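Local coordinates for DegV domain-containing protein spr0652 (Streptococcus pneumoniae, PDB 6CNG) that binds linoleic acid, and probably other long-chain fatty acids, and may take part in lipid transport or fatty acid metabolism, at residues F59-D62 against A63-I67. Residues are numbered along the deposited sequence; the frame is centred on the assembly and turned at random.
Sequences FVDD and ASLDI
Leu65 folds back over the strand end that precedes it, so that its side chain meets backbone carbonyls first and then, with its methyls, Phe59 and Asp61. Its CB lies 3.2 Å from Asp62 O and 3.4 Å from Val60 O, which also accepts a weak bond from Asp62 N in the inverse gamma turn centred on Asp61. CG, anti to the backbone N (chi1 -176°), lies 3.8 Å from Val60 O, and the branch reaches on across the chain: CD1 packs 3.8 Å from Phe59 CB and sits at the edge of that ring, near its plane, while CD2 comes to 3.9 Å from Asp61 OD1. The backbone is brought round by a type I beta turn from Asp62 to Leu65, closed by the 2.9 Å bond from Leu65 N to Asp62 O; the donor stands above the carbonyl plane, 47° out of it. Asp62 braces the same turn from its side chain. Its CG lies between its own N and carbonyl carbon (chi1 68°), which places OD1 2.8 Å from Ser64 N in a weak, bent bond, with a second weak bond from Ser64 OG. The carboxylate of Asp61 is turned to other parts of the fold, taking a salt bridge from Arg34 and hydrogen bonds from Ser29, Gly283 and Leu284. The turn thus links strand 57-60, antiparallel to strand 43-54, to helix 67-76, whose N-cap is Asp66.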
# COMPACT_ATOMS: atom_id res chain seq x y z
N PHE A 59 -10.43 -15.62 -4.06
CA PHE A 59 -9.28 -15.20 -4.81
C PHE A 59 -8.18 -14.87 -3.81
O PHE A 59 -8.40 -14.12 -2.85
CB PHE A 59 -9.61 -13.99 -5.66
CG PHE A 59 -10.69 -14.24 -6.67
CD1 PHE A 59 -12.02 -14.08 -6.35
CD2 PHE A 59 -10.37 -14.63 -7.97
CE1 PHE A 59 -13.00 -14.30 -7.28
CE2 PHE A 59 -11.36 -14.86 -8.91
CZ PHE A 59 -12.67 -14.69 -8.57
N VAL A 60 -7.03 -15.47 -4.01
CA VAL A 60 -5.89 -15.21 -3.15
C VAL A 60 -4.98 -14.24 -3.89
O VAL A 60 -4.66 -14.44 -5.06
CB VAL A 60 -5.16 -16.51 -2.79
CG1 VAL A 60 -3.97 -16.19 -1.94
CG2 VAL A 60 -6.10 -17.42 -2.07
N ASP A 61 -4.59 -13.17 -3.19
CA ASP A 61 -3.88 -12.05 -3.81
C ASP A 61 -2.38 -12.30 -3.75
O ASP A 61 -1.63 -11.60 -3.07
CB ASP A 61 -4.25 -10.75 -3.12
CG ASP A 61 -3.72 -9.50 -3.86
OD1 ASP A 61 -3.34 -9.57 -5.04
OD2 ASP A 61 -3.71 -8.42 -3.24
N ASP A 62 -1.97 -13.32 -4.48
CA ASP A 62 -0.57 -13.59 -4.76
C ASP A 62 -0.34 -13.34 -6.24
O ASP A 62 -1.24 -12.96 -6.99
CB ASP A 62 -0.19 -14.98 -4.28
CG ASP A 62 -0.83 -16.06 -5.05
OD1 ASP A 62 -1.15 -15.82 -6.23
OD2 ASP A 62 -1.01 -17.16 -4.49
N ALA A 63 0.90 -13.54 -6.68
CA ALA A 63 1.25 -13.19 -8.05
C ALA A 63 0.60 -14.10 -9.09
O ALA A 63 0.60 -13.73 -10.28
CB ALA A 63 2.77 -13.21 -8.23
N SER A 64 0.08 -15.26 -8.68
CA SER A 64 -0.74 -16.10 -9.54
C SER A 64 -2.07 -15.45 -9.93
O SER A 64 -2.67 -15.86 -10.93
CB SER A 64 -1.02 -17.43 -8.82
OG SER A 64 0.11 -17.90 -8.09
N LEU A 65 -2.53 -14.46 -9.17
CA LEU A 65 -3.89 -13.97 -9.34
C LEU A 65 -4.04 -13.22 -10.66
O LEU A 65 -3.29 -12.29 -10.96
CB LEU A 65 -4.26 -13.04 -8.18
CG LEU A 65 -5.72 -12.55 -8.21
CD1 LEU A 65 -6.69 -13.72 -8.01
CD2 LEU A 65 -5.98 -11.49 -7.21
N ASP A 66 -5.06 -13.62 -11.43
CA ASP A 66 -5.52 -12.82 -12.56
C ASP A 66 -6.35 -11.71 -11.96
O ASP A 66 -7.52 -11.91 -11.61
CB ASP A 66 -6.37 -13.66 -13.50
CG ASP A 66 -6.62 -12.96 -14.82
OD1 ASP A 66 -6.37 -11.75 -14.93
OD2 ASP A 66 -7.07 -13.64 -15.76
N ILE A 67 -5.75 -10.53 -11.81
CA ILE A 67 -6.46 -9.43 -11.18
C ILE A 67 -7.64 -9.02 -12.05
O ILE A 67 -8.72 -8.70 -11.54
CB ILE A 67 -5.52 -8.25 -10.89
CG1 ILE A 67 -4.40 -8.68 -9.97
CG2 ILE A 67 -6.27 -7.16 -10.24
CD1 ILE A 67 -3.28 -7.68 -9.89